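Local coordinates for YdhT protein (Bacillus subtilis, PDB 3CBW) that catalyses the endo-hydrolysis of beta-1,4-mannosidic linkages in mannan, galactomannan and glucomannan, and so takes part in the degradation of glucomannan, at residues G48-T53 with V93-D98; D76-W81 with D89-S94; K136-S141 with K201-K206; E195-Y200 with K233-P238. The protein carries 3 engineered substitutions. All blocks are in the same frame, centred on the assembly; numbering follows the deposited sequence. Where two conformers were deposited one is given.

Interaction 1 of 4, residues G48-T53 with V93-D98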
loop_
_atom_site.group_PDB
_atom_site.type_symbol
_atom_site.label_atom_id
_atom_site.label_comp_id
_atom_site.label_asym_id
_atom_site.label_seq_id
_atom_site.Cartn_x
_atom_site.Cartn_y
_atom_site.Cartn_z
ATOM N N GLY A 48 2.735 -9.123 -7.443
ATOM C CA GLY A 48 3.233 -10.309 -6.757
ATOM C C GLY A 48 4.375 -10.034 -5.796
ATOM O O GLY A 48 4.767 -8.882 -5.567
ATOM N N TYR A 49 4.908 -11.120 -5.243
ATOM C CA TYR A 49 6.009 -11.093 -4.280
ATOM C C TYR A 49 7.333 -11.243 -5.000
ATOM O O TYR A 49 7.502 -12.146 -5.841
ATOM C CB TYR A 49 5.847 -12.240 -3.258
ATOM C CG TYR A 49 4.643 -12.047 -2.377
ATOM C CD1 TYR A 49 4.752 -11.330 -1.182
ATOM C CD2 TYR A 49 3.391 -12.545 -2.746
ATOM C CE1 TYR A 49 3.642 -11.109 -0.373
ATOM C CE2 TYR A 49 2.275 -12.324 -1.940
ATOM C CZ TYR A 49 2.420 -11.604 -0.764
ATOM O OH TYR A 49 1.325 -11.389 0.027
ATOM N N SER A 50 8.284 -10.379 -4.667
ATOM C CA SER A 50 9.558 -10.341 -5.393
ATOM C C SER A 50 10.253 -11.714 -5.414
ATOM O O SER A 50 10.281 -12.423 -4.404
ATOM C CB SER A 50 10.464 -9.282 -4.778
ATOM O OG SER A 50 11.563 -9.003 -5.630
ATOM N N HIS A 51 10.807 -12.055 -6.584
ATOM C CA HIS A 51 11.386 -13.378 -6.887
ATOM C C HIS A 51 10.607 -14.537 -6.270
ATOM O O HIS A 51 11.133 -15.334 -5.493
ATOM C CB HIS A 51 12.858 -13.472 -6.520
ATOM C CG HIS A 51 13.541 -14.634 -7.172
ATOM N ND1 HIS A 51 13.890 -15.778 -6.484
ATOM C CD2 HIS A 51 13.877 -14.852 -8.465
ATOM C CE1 HIS A 51 14.443 -16.637 -7.323
ATOM N NE2 HIS A 51 14.437 -16.105 -8.533
ATOM N N ASP A 52 9.342 -14.615 -6.633
ATOM C CA ASP A 52 8.461 -15.645 -6.111
ATOM C C ASP A 52 7.271 -15.680 -7.047
ATOM O O ASP A 52 7.095 -16.643 -7.807
ATOM C CB ASP A 52 8.051 -15.347 -4.654
ATOM C CG ASP A 52 6.969 -16.279 -4.146
ATOM O OD1 ASP A 52 6.840 -17.415 -4.652
ATOM O OD2 ASP A 52 6.222 -15.862 -3.242
ATOM N N THR A 53 6.455 -14.625 -7.009
ATOM C CA THR A 53 5.318 -14.521 -7.913
ATOM C C THR A 53 5.285 -13.197 -8.679
ATOM O O THR A 53 4.492 -13.053 -9.607
ATOM C CB THR A 53 3.977 -14.671 -7.177
ATOM O OG1 THR A 53 3.864 -13.646 -6.175
ATOM C CG2 THR A 53 3.848 -16.061 -6.541
ATOM N N VAL A 93 14.454 -7.825 -3.461
ATOM C CA VAL A 93 14.143 -6.532 -4.076
ATOM C C VAL A 93 14.300 -6.539 -5.600
ATOM O O VAL A 93 14.299 -5.487 -6.236
ATOM C CB VAL A 93 14.956 -5.376 -3.440
ATOM C CG1 VAL A 93 14.773 -5.358 -1.938
ATOM C CG2 VAL A 93 16.453 -5.478 -3.795
ATOM N N SER A 94 14.378 -7.727 -6.187
ATOM C CA SER A 94 14.610 -7.859 -7.630
ATOM C C SER A 94 13.486 -7.303 -8.512
ATOM O O SER A 94 13.707 -7.090 -9.704
ATOM C CB SER A 94 14.924 -9.309 -8.005
ATOM O OG SER A 94 13.815 -10.157 -7.800
ATOM N N CYS A 95 12.300 -7.076 -7.947
ATOM C CA CYS A 95 11.202 -6.451 -8.687
ATOM C C CYS A 95 11.482 -4.977 -9.004
ATOM O O CYS A 95 10.768 -4.378 -9.797
ATOM C CB CYS A 95 9.894 -6.570 -7.908
ATOM S SG CYS A 95 9.882 -5.690 -6.292
ATOM N N ASN A 96 12.519 -4.399 -8.398
ATOM C CA ASN A 96 12.830 -2.976 -8.568
ATOM C C ASN A 96 12.914 -2.515 -10.012
ATOM O O ASN A 96 12.374 -1.474 -10.355
ATOM C CB ASN A 96 14.137 -2.620 -7.881
ATOM C CG ASN A 96 13.968 -2.308 -6.412
ATOM O OD1 ASN A 96 12.859 -2.217 -5.897
ATOM N ND2 ASN A 96 15.086 -2.113 -5.731
ATOM N N GLY A 97 13.613 -3.265 -10.861
ATOM C CA GLY A 97 13.758 -2.875 -12.267
ATOM C C GLY A 97 12.407 -2.608 -12.918
ATOM O O GLY A 97 12.208 -1.581 -13.574
ATOM N N ASP A 98 11.471 -3.535 -12.730
ATOM C CA ASP A 98 10.124 -3.410 -13.276
ATOM C C ASP A 98 9.356 -2.235 -12.680
ATOM O O ASP A 98 8.583 -1.578 -13.380
ATOM C CB ASP A 98 9.348 -4.710 -13.097
ATOM C CG ASP A 98 9.771 -5.779 -14.094
ATOM O OD1 ASP A 98 10.280 -5.436 -15.184
ATOM O OD2 ASP A 98 9.594 -6.970 -13.789
HETATM O O HOH W 1 10.925 -10.072 -8.699
#
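Ser50, in the loop that follows strand 41-49, comes up to the type I turn Val93-Asn96, its CA 5.4 Å from the CA of Cys95. The hydroxyl does most of the touching. A chi1 of -167° carries OG away from the backbone N of Ser50 and out to the turn, where Cys95 N donates to Ser50 OG over 3.1 Å at an angle of 145°. Ser94 N is just as close to this oxygen but poorly aimed. From outside the two segments, Asp92 OD2 also bonds the Ser50 hydroxyl, and the same carboxylate oxygen takes the hydroxyl of Ser94. In this TIM barrel the arrangement joins the loops following two neighbouring strands, 41-49 and 72-79, and the disulfide of Cys95 with Cys75 ties the turn back to the second of them. Cys95 SG lies against Ser50 CB at 3.9 Å. Replacing Ser50 by an alanine would probably leave Cys95 N without its acceptor and Asp92 with one partner fewer. At the more exposed end, His51 CB packs on Ser94 OG at 3.7 Å, while a water accepts from His51 N (2.9 Å) and donates to Ser94 OG (3.0 Å).

Interaction 2 of 4, residues D76-W81 with D89-S94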
loop_
_atom_site.group_PDB
_atom_site.type_symbol
_atom_site.label_atom_id
_atom_site.label_comp_id
_atom_site.label_asym_id
_atom_site.label_seq_id
_atom_site.Cartn_x
_atom_site.Cartn_y
_atom_site.Cartn_z
ATOM N N ASP A 76 5.644 -6.782 -3.426
ATOM C CA ASP A 76 5.908 -6.959 -2.002
ATOM C C ASP A 76 7.277 -7.603 -1.875
ATOM O O ASP A 76 7.542 -8.658 -2.440
ATOM C CB ASP A 76 4.790 -7.790 -1.365
ATOM C CG ASP A 76 4.827 -7.775 0.149
ATOM O OD1 ASP A 76 5.858 -8.160 0.744
ATOM O OD2 ASP A 76 3.783 -7.407 0.741
ATOM N N TYR A 77 8.171 -6.930 -1.163
ATOM C CA TYR A 77 9.534 -7.410 -0.997
ATOM C C TYR A 77 9.653 -8.603 -0.041
ATOM O O TYR A 77 10.681 -9.305 -0.056
ATOM C CB TYR A 77 10.386 -6.318 -0.377
ATOM C CG TYR A 77 10.874 -5.148 -1.205
ATOM C CD1 TYR A 77 10.905 -5.155 -2.608
ATOM C CD2 TYR A 77 11.415 -4.051 -0.551
ATOM C CE1 TYR A 77 11.438 -4.066 -3.321
ATOM C CE2 TYR A 77 11.959 -2.980 -1.240
ATOM C CZ TYR A 77 11.972 -2.986 -2.618
ATOM O OH TYR A 77 12.539 -1.909 -3.261
ATOM N N ALA A 78 8.669 -8.796 0.835
ATOM C CA ALA A 78 8.882 -9.658 1.997
ATOM C C ALA A 78 8.047 -10.922 1.945
ATOM O O ALA A 78 6.814 -10.872 1.955
ATOM C CB ALA A 78 8.633 -8.890 3.280
ATOM N N ARG A 79 8.740 -12.061 1.884
ATOM C CA ARG A 79 8.103 -13.353 1.851
ATOM C C ARG A 79 8.166 -13.925 3.271
ATOM O O ARG A 79 8.925 -14.854 3.558
ATOM C CB ARG A 79 8.792 -14.266 0.829
ATOM C CG ARG A 79 8.653 -13.816 -0.663
ATOM C CD ARG A 79 9.633 -12.706 -1.119
ATOM N NE ARG A 79 10.993 -13.017 -0.684
ATOM C CZ ARG A 79 11.860 -13.789 -1.340
ATOM N NH1 ARG A 79 11.574 -14.284 -2.545
ATOM N NH2 ARG A 79 13.044 -14.037 -0.796
ATOM N N GLY A 80 7.340 -13.372 4.152
ATOM C CA GLY A 80 7.501 -13.575 5.598
ATOM C C GLY A 80 7.103 -14.932 6.151
ATOM O O GLY A 80 7.252 -15.167 7.348
ATOM N N TRP A 81 6.575 -15.798 5.287
ATOM C CA TRP A 81 6.285 -17.198 5.636
ATOM C C TRP A 81 7.529 -18.089 5.564
ATOM O O TRP A 81 7.520 -19.195 6.101
ATOM C CB TRP A 81 5.198 -17.774 4.721
ATOM C CG TRP A 81 5.516 -17.611 3.263
ATOM C CD1 TRP A 81 6.188 -18.489 2.454
ATOM C CD2 TRP A 81 5.195 -16.479 2.450
ATOM N NE1 TRP A 81 6.300 -17.968 1.182
ATOM C CE2 TRP A 81 5.701 -16.734 1.157
ATOM C CE3 TRP A 81 4.525 -15.267 2.692
ATOM C CZ2 TRP A 81 5.546 -15.828 0.103
ATOM C CZ3 TRP A 81 4.378 -14.368 1.640
ATOM C CH2 TRP A 81 4.887 -14.658 0.367
ATOM N N ASP A 89 16.740 -12.880 4.768
ATOM C CA ASP A 89 16.641 -13.648 3.521
ATOM C C ASP A 89 15.206 -13.649 2.976
ATOM O O ASP A 89 14.981 -13.919 1.790
ATOM C CB ASP A 89 17.103 -15.098 3.719
ATOM C CG ASP A 89 18.563 -15.217 4.125
ATOM O OD1 ASP A 89 19.331 -14.244 3.986
ATOM O OD2 ASP A 89 18.934 -16.317 4.594
ATOM N N SER A 90 14.239 -13.383 3.850
ATOM C CA SER A 90 12.847 -13.227 3.454
ATOM C C SER A 90 12.615 -12.023 2.536
ATOM O O SER A 90 11.608 -11.977 1.858
ATOM C CB SER A 90 11.954 -13.116 4.698
ATOM O OG SER A 90 12.210 -11.925 5.428
ATOM N N ILE A 91 13.526 -11.056 2.551
ATOM C CA ILE A 91 13.415 -9.856 1.728
ATOM C C ILE A 91 14.111 -10.069 0.388
ATOM O O ILE A 91 15.263 -10.498 0.349
ATOM C CB ILE A 91 14.074 -8.648 2.443
ATOM C CG1 ILE A 91 13.501 -8.428 3.853
ATOM C CG2 ILE A 91 14.013 -7.388 1.583
ATOM C CD1 ILE A 91 12.048 -8.041 3.888
ATOM N N ASP A 92 13.418 -9.754 -0.701
ATOM C CA ASP A 92 14.002 -9.761 -2.050
ATOM C C ASP A 92 13.543 -8.492 -2.758
ATOM O O ASP A 92 12.379 -8.127 -2.657
ATOM C CB ASP A 92 13.548 -11.014 -2.818
ATOM C CG ASP A 92 14.193 -11.140 -4.193
ATOM O OD1 ASP A 92 15.116 -11.972 -4.347
ATOM O OD2 ASP A 92 13.774 -10.428 -5.137
ATOM N N VAL A 93 14.454 -7.825 -3.461
ATOM C CA VAL A 93 14.143 -6.532 -4.076
ATOM C C VAL A 93 14.300 -6.539 -5.600
ATOM O O VAL A 93 14.299 -5.487 -6.236
ATOM C CB VAL A 93 14.956 -5.376 -3.440
ATOM C CG1 VAL A 93 14.773 -5.358 -1.938
ATOM C CG2 VAL A 93 16.453 -5.478 -3.795
ATOM N N SER A 94 14.378 -7.727 -6.187
ATOM C CA SER A 94 14.610 -7.859 -7.630
ATOM C C SER A 94 13.486 -7.303 -8.512
ATOM O O SER A 94 13.707 -7.090 -9.704
ATOM C CB SER A 94 14.924 -9.309 -8.005
ATOM O OG SER A 94 13.815 -10.157 -7.800
#
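Arg79 folds back on itself to reach Ser90 and Asp89: CG stands anti to the carbonyl carbon, and bends at chi2 (81°) and chi3 (47°) turn the guanidinium edge to the opposing backbone. Arg79 NE donates to Ser90 O over 2.8 Å, and Arg79 N reaches the same oxygen at 2.9 Å from the opposite face of its carbonyl plane, so one main-chain oxygen is held by two N-H groups of a single residue. Arg79 NH2 adds a longer bond, 3.2 Å, to Asp89 O. Both acceptors lie in the guanidinium plane, and Asp92 CB lies over one face, 3.6 Å from Arg79 CZ. Arg79 NH1 and Asp92 OD1 are 4.6 Å apart, a proximity of charges and not a salt bridge. A leucine in place of Arg79 would probably lose the side-chain bonds to Ser90 O and Asp89 O and this nearby charge. The backbones run antiparallel here, with Ala78 and Ile91 as a non-hydrogen-bonded pair in a single beta bridge; Asp92 N bonds Tyr77 O at 2.8 Å on its other flank. Apolar contacts follow the same register: Ala78 CB meets Ile91 CD1 at 3.6 Å, and Val93 CG1 stands almost straight above the centre of the Tyr77 ring, 3.6 Å from its centroid, in a CH-pi contact. The loop leaving strand 72-79 thus comes back alongside that strand. Tyr77 reaches on to Ile111 and Leu113 of strand 108-114 and to Ile155 and Leu159 of helix 143-163, while its hydroxyl bonds Asn96 of helix 96-104.

Interaction 3 of 4, residues K136-S141 with K201-K206. Engineered in segment 136-141: Lys136 (natural residue Asn), Ser141 (natural residue Ala).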
loop_
_atom_site.group_PDB
_atom_site.type_symbol
_atom_site.label_atom_id
_atom_site.label_comp_id
_atom_site.label_asym_id
_atom_site.label_seq_id
_atom_site.Cartn_x
_atom_site.Cartn_y
_atom_site.Cartn_z
ATOM N N LYS A 136 10.168 -5.843 22.900
ATOM C CA LYS A 136 11.544 -6.216 22.570
ATOM C C LYS A 136 11.895 -5.854 21.128
ATOM O O LYS A 136 12.998 -5.383 20.852
ATOM C CB LYS A 136 11.782 -7.701 22.813
ATOM C CG LYS A 136 11.721 -8.083 24.286
ATOM C CD LYS A 136 11.947 -9.573 24.487
ATOM C CE LYS A 136 12.013 -9.937 25.970
ATOM N NZ LYS A 136 12.297 -11.384 26.135
ATOM N N ILE A 137 10.952 -6.071 20.213
ATOM C CA ILE A 137 11.146 -5.742 18.799
ATOM C C ILE A 137 11.453 -4.254 18.606
ATOM O O ILE A 137 12.230 -3.884 17.727
ATOM C CB ILE A 137 9.904 -6.170 17.968
ATOM C CG1 ILE A 137 9.778 -7.703 17.975
ATOM C CG2 ILE A 137 9.955 -5.574 16.538
ATOM C CD1 ILE A 137 8.483 -8.257 17.356
ATOM N N LEU A 138 10.857 -3.409 19.441
ATOM C CA LEU A 138 11.029 -1.958 19.361
ATOM C C LEU A 138 12.375 -1.485 19.873
ATOM O O LEU A 138 12.796 -0.362 19.583
ATOM C CB LEU A 138 9.912 -1.253 20.129
ATOM C CG LEU A 138 8.540 -1.388 19.475
ATOM C CD1 LEU A 138 7.466 -0.924 20.423
ATOM C CD2 LEU A 138 8.497 -0.573 18.195
ATOM N N ASP A 139 13.046 -2.350 20.624
ATOM C CA ASP A 139 14.282 -2.024 21.315
ATOM C C ASP A 139 15.434 -2.535 20.469
ATOM O O ASP A 139 15.663 -3.738 20.388
ATOM C CB ASP A 139 14.253 -2.681 22.701
ATOM C CG ASP A 139 15.524 -2.463 23.508
ATOM O OD1 ASP A 139 16.532 -1.949 22.972
ATOM O OD2 ASP A 139 15.499 -2.845 24.696
ATOM N N SER A 140 16.155 -1.607 19.838
ATOM C CA SER A 140 17.238 -1.945 18.911
ATOM C C SER A 140 18.378 -2.751 19.546
ATOM O O SER A 140 19.196 -3.337 18.837
ATOM C CB SER A 140 17.789 -0.680 18.242
ATOM O OG SER A 140 16.842 -0.140 17.331
ATOM N N SER A 141 18.411 -2.791 20.875
ATOM C CA SER A 141 19.453 -3.510 21.609
ATOM C C SER A 141 19.159 -5.000 21.859
ATOM O O SER A 141 20.026 -5.719 22.349
ATOM C CB SER A 141 19.759 -2.798 22.936
ATOM O OG SER A 141 18.748 -3.037 23.902
ATOM N N LYS A 201 1.907 2.157 16.986
ATOM C CA LYS A 201 2.295 3.501 16.582
ATOM C C LYS A 201 3.800 3.678 16.705
ATOM O O LYS A 201 4.424 4.271 15.824
ATOM C CB LYS A 201 1.545 4.568 17.373
ATOM C CG LYS A 201 0.061 4.614 17.088
ATOM C CD LYS A 201 -0.584 5.639 17.980
ATOM C CE LYS A 201 -2.071 5.488 18.019
ATOM N NZ LYS A 201 -2.611 6.257 19.166
ATOM N N GLN A 202 4.383 3.154 17.781
ATOM C CA GLN A 202 5.830 3.197 17.964
ATOM C C GLN A 202 6.563 2.460 16.853
ATOM O O GLN A 202 7.578 2.941 16.352
ATOM C CB GLN A 202 6.194 2.625 19.326
ATOM C CG GLN A 202 5.734 3.497 20.473
ATOM C CD GLN A 202 5.966 2.847 21.822
ATOM O OE1 GLN A 202 7.080 2.452 22.140
ATOM N NE2 GLN A 202 4.906 2.719 22.615
ATOM N N LEU A 203 6.041 1.307 16.446
ATOM C CA LEU A 203 6.668 0.528 15.386
ATOM C C LEU A 203 6.596 1.239 14.034
ATOM O O LEU A 203 7.577 1.269 13.284
ATOM C CB LEU A 203 6.030 -0.864 15.312
ATOM C CG LEU A 203 6.617 -1.819 14.266
ATOM C CD1 LEU A 203 8.089 -2.150 14.541
ATOM C CD2 LEU A 203 5.793 -3.095 14.210
ATOM N N TYR A 204 5.442 1.817 13.725
ATOM C CA TYR A 204 5.297 2.553 12.488
ATOM C C TYR A 204 6.294 3.718 12.473
ATOM O O TYR A 204 6.999 3.930 11.477
ATOM C CB TYR A 204 3.863 3.040 12.340
ATOM C CG TYR A 204 3.587 3.699 11.017
ATOM C CD1 TYR A 204 2.788 3.085 10.055
ATOM C CD2 TYR A 204 4.109 4.962 10.740
ATOM C CE1 TYR A 204 2.531 3.731 8.835
ATOM C CE2 TYR A 204 3.878 5.587 9.559
ATOM C CZ TYR A 204 3.105 4.980 8.609
ATOM O OH TYR A 204 2.873 5.684 7.459
ATOM N N LYS A 205 6.368 4.465 13.571
ATOM C CA LYS A 205 7.292 5.596 13.647
ATOM C C LYS A 205 8.748 5.148 13.575
ATOM O O LYS A 205 9.572 5.843 12.993
ATOM C CB LYS A 205 7.041 6.409 14.903
ATOM C CG LYS A 205 5.710 7.111 14.914
ATOM C CD LYS A 205 5.593 7.880 16.201
ATOM C CE LYS A 205 4.194 8.286 16.514
ATOM N NZ LYS A 205 4.182 8.855 17.890
ATOM N N LYS A 206 9.060 3.987 14.142
ATOM C CA LYS A 206 10.414 3.437 14.062
ATOM C C LYS A 206 10.793 3.165 12.604
ATOM O O LYS A 206 11.901 3.480 12.158
ATOM C CB LYS A 206 10.480 2.158 14.884
ATOM C CG LYS A 206 11.810 1.445 14.882
ATOM C CD LYS A 206 11.762 0.296 15.885
ATOM C CE LYS A 206 13.065 -0.422 15.984
ATOM N NZ LYS A 206 14.031 0.273 16.883
#
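Lys206 and the carbonyl of Leu138 make up the polar side of the contact, together with Ser140. The lysine chain runs out straight from helix 194-214, and a bend at its last torsion (chi4 82°) turns the ammonium down onto two oxygens: Lys206 NZ donates to Leu138 O at 3.0 Å and to Ser140 OG at 2.9 Å. The first bond comes from well above the carbonyl plane, 56° out of it, and not along a lone pair. Ser140 OG has a second partner in Asn149 ND2. A positive charge beside the carbonyl-rich C-terminal end of helix 131-138 is probably favourable, and it illustrates how a long side chain can bind the end of one helix to the flank of another. The helix belonging to Lys206 follows strand 169-172 on the outside of the (beta/alpha) barrel, whereas helix 131-138 lies in the connection between strand 108-114 and helix 143-163. Leu148 of that last helix packs on both Leu203 and Lys206. The apolar side is carried by Leu138. Its CD2 branch settles on the backbone of the facing helix, 3.5 Å from Leu203 CA, and also touches Leu203 CB at 3.8 Å. Its CD1 branch lies beside Gln202, 3.8 Å from OE1, the two side chains crossing at about a right angle; the amide nitrogen of Gln202 bonds Ser198 OG. The Lys206 methylenes run along the same leucine, with CD 4.1 Å from Leu138 CD2. Ile137 adds a looser touch, CG2 to Leu203 CD1 at 4.4 Å.

Interaction 4 of 4, residues E195-Y200 with K233-P238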
loop_
_atom_site.group_PDB
_atom_site.type_symbol
_atom_site.label_atom_id
_atom_site.label_comp_id
_atom_site.label_asym_id
_atom_site.label_seq_id
_atom_site.Cartn_x
_atom_site.Cartn_y
_atom_site.Cartn_z
ATOM N N GLU A 195 -2.410 -0.969 24.943
ATOM C CA GLU A 195 -0.966 -1.101 24.855
ATOM C C GLU A 195 -0.528 -1.515 23.451
ATOM O O GLU A 195 0.440 -0.968 22.926
ATOM C CB GLU A 195 -0.428 -2.067 25.919
ATOM C CG GLU A 195 1.101 -2.269 25.868
ATOM C CD GLU A 195 1.917 -1.001 26.132
ATOM O OE1 GLU A 195 1.360 0.011 26.614
ATOM O OE2 GLU A 195 3.141 -1.024 25.858
ATOM N N ARG A 196 -1.243 -2.457 22.836
ATOM C CA ARG A 196 -0.923 -2.858 21.459
ATOM C C ARG A 196 -1.043 -1.681 20.489
ATOM O O ARG A 196 -0.192 -1.516 19.605
ATOM C CB ARG A 196 -1.780 -4.042 21.007
ATOM C CG ARG A 196 -1.530 -4.515 19.567
ATOM C CD ARG A 196 -0.090 -4.941 19.304
ATOM N NE ARG A 196 0.408 -5.916 20.282
ATOM C CZ ARG A 196 0.630 -7.206 20.040
ATOM N NH1 ARG A 196 0.403 -7.745 18.836
ATOM N NH2 ARG A 196 1.098 -7.966 21.024
ATOM N N ILE A 197 -2.087 -0.871 20.640
ATOM C CA ILE A 197 -2.282 0.301 19.795
ATOM C C ILE A 197 -1.079 1.249 19.937
ATOM O O ILE A 197 -0.539 1.734 18.933
ATOM C CB ILE A 197 -3.625 0.994 20.137
ATOM C CG1 ILE A 197 -4.797 0.126 19.666
ATOM C CG2 ILE A 197 -3.699 2.416 19.560
ATOM C CD1 ILE A 197 -6.135 0.470 20.303
ATOM N N SER A 198 -0.635 1.488 21.174
ATOM C CA SER A 198 0.523 2.349 21.416
ATOM C C SER A 198 1.793 1.778 20.790
ATOM O O SER A 198 2.579 2.500 20.148
ATOM C CB SER A 198 0.730 2.540 22.916
ATOM O OG SER A 198 1.887 3.321 23.137
ATOM N N LEU A 199 2.002 0.480 20.983
ATOM C CA LEU A 199 3.181 -0.181 20.440
ATOM C C LEU A 199 3.193 -0.173 18.909
ATOM O O LEU A 199 4.254 -0.006 18.294
ATOM C CB LEU A 199 3.299 -1.610 20.978
ATOM C CG LEU A 199 3.513 -1.739 22.494
ATOM C CD1 LEU A 199 3.397 -3.209 22.915
ATOM C CD2 LEU A 199 4.855 -1.151 22.942
ATOM N N TYR A 200 2.026 -0.357 18.296
ATOM C CA TYR A 200 1.944 -0.274 16.852
ATOM C C TYR A 200 2.416 1.098 16.362
ATOM O O TYR A 200 3.205 1.199 15.406
ATOM C CB TYR A 200 0.524 -0.530 16.338
ATOM C CG TYR A 200 0.474 -0.275 14.847
ATOM C CD1 TYR A 200 0.831 -1.277 13.952
ATOM C CD2 TYR A 200 0.154 0.989 14.336
ATOM C CE1 TYR A 200 0.849 -1.045 12.576
ATOM C CE2 TYR A 200 0.173 1.225 12.976
ATOM C CZ TYR A 200 0.522 0.207 12.101
ATOM O OH TYR A 200 0.519 0.465 10.752
ATOM N N LYS A 233 -10.320 1.619 13.031
ATOM C CA LYS A 233 -9.615 2.072 11.836
ATOM C C LYS A 233 -8.719 3.262 12.087
ATOM O O LYS A 233 -7.690 3.383 11.439
ATOM C CB LYS A 233 -10.583 2.452 10.723
ATOM C CG LYS A 233 -10.989 1.344 9.801
ATOM C CD LYS A 233 -12.339 0.856 10.174
ATOM C CE LYS A 233 -12.869 -0.177 9.209
ATOM N NZ LYS A 233 -14.004 -0.864 9.845
ATOM N N THR A 234 -9.111 4.157 12.993
ATOM C CA THR A 234 -8.312 5.352 13.266
ATOM C C THR A 234 -7.477 5.285 14.529
ATOM O O THR A 234 -6.597 6.117 14.703
ATOM C CB THR A 234 -9.167 6.631 13.319
ATOM O OG1 THR A 234 -10.074 6.563 14.423
ATOM C CG2 THR A 234 -9.929 6.831 12.017
ATOM N N ASP A 235 -7.727 4.310 15.406
ATOM C CA ASP A 235 -7.011 4.254 16.675
ATOM C C ASP A 235 -5.518 4.026 16.474
ATOM O O ASP A 235 -4.711 4.488 17.268
ATOM C CB ASP A 235 -7.601 3.182 17.603
ATOM C CG ASP A 235 -8.980 3.553 18.137
ATOM O OD1 ASP A 235 -9.380 4.731 18.056
ATOM O OD2 ASP A 235 -9.665 2.647 18.651
ATOM N N PHE A 236 -5.158 3.341 15.395
ATOM C CA PHE A 236 -3.768 3.021 15.113
ATOM C C PHE A 236 -3.016 4.113 14.357
ATOM O O PHE A 236 -1.841 3.962 14.074
ATOM C CB PHE A 236 -3.708 1.722 14.319
ATOM C CG PHE A 236 -4.076 0.501 15.112
ATOM C CD1 PHE A 236 -3.110 -0.166 15.849
ATOM C CD2 PHE A 236 -5.369 0.005 15.083
ATOM C CE1 PHE A 236 -3.432 -1.300 16.569
ATOM C CE2 PHE A 236 -5.692 -1.118 15.797
ATOM C CZ PHE A 236 -4.721 -1.772 16.540
ATOM N N TYR A 237 -3.689 5.208 14.043
ATOM C CA TYR A 237 -3.081 6.248 13.214
ATOM C C TYR A 237 -1.905 6.864 13.954
ATOM O O TYR A 237 -2.073 7.377 15.047
ATOM C CB TYR A 237 -4.121 7.312 12.948
ATOM C CG TYR A 237 -3.720 8.439 12.044
ATOM C CD1 TYR A 237 -3.351 8.212 10.718
ATOM C CD2 TYR A 237 -3.788 9.755 12.495
ATOM C CE1 TYR A 237 -3.031 9.268 9.873
ATOM C CE2 TYR A 237 -3.480 10.811 11.663
ATOM C CZ TYR A 237 -3.108 10.559 10.356
ATOM O OH TYR A 237 -2.828 11.614 9.535
ATOM N N PRO A 238 -0.690 6.790 13.379
ATOM C CA PRO A 238 0.463 7.271 14.127
ATOM C C PRO A 238 0.587 8.791 14.194
ATOM O O PRO A 238 1.338 9.297 15.030
ATOM C CB PRO A 238 1.640 6.658 13.378
ATOM C CG PRO A 238 1.167 6.524 11.990
ATOM C CD PRO A 238 -0.304 6.185 12.092
#
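Arg196 O, which accepts the helical backbone N-H of Tyr200 at 2.8 Å, lies 4.4 Å from Phe236 CE1, where the loop ring comes up against helix 194-214. The contact itself is apolar and is built round that phenylalanine. Ile197 CG1 lies over one face of the Phe236 ring, toward its rim, 3.9 Å from the centroid in a CH-pi contact 25° off the normal. Tyr200 approaches quite differently: its CB meets the edge of the Phe236 ring, 3.7 Å from CD1, and a chi1 of 174° swings the tyrosine ring round so that the edge of the Phe236 ring points at the face of the Tyr200 ring. The result is an offset edge-to-face pair with centroids 5.5 Å apart and planes at 89°. Face and edge of one ring are thus each engaged by a different residue one helical turn apart. A backbone oxygen completes the fit: Phe236 O lies at the edge of the Tyr200 ring, near its plane, 3.6 Å from CE2. Phe236 sits within the type I turn Thr234-Tyr237. Met177 touches both aromatic side chains, and the Tyr200 hydroxyl bonds Leu174 O. In this family 26 TIM barrel, an outer helix is thereby joined to the loop after strand 220-224, with the Tyr200 side chain about 8 Å from that of Glu176, the probable proton donor.

From the N terminus, interaction 1 closes the longer loop, joining the loop after strand 41-49 to the turn leading into helix 96-104. Interaction 2 opens later, at 76-81, and ends on the same stretch as interaction 1, bringing the connection after strand 72-79 back onto that strand; the two share Val93 and Ser94, and Asp92 bonds Ser50 between them. Both are complete before interaction 3 opens. Interactions 3 and 4 cross, their segments alternating along the chain: 136-141 and 233-238 meet successive turns of helix 194-214, which is tied to helix 131-138 on one hand and to the loop before strand 245-252 on the other. Interactions 1 and 4 lie on opposite sides of the chain's centre, their centres about 30 Å apart.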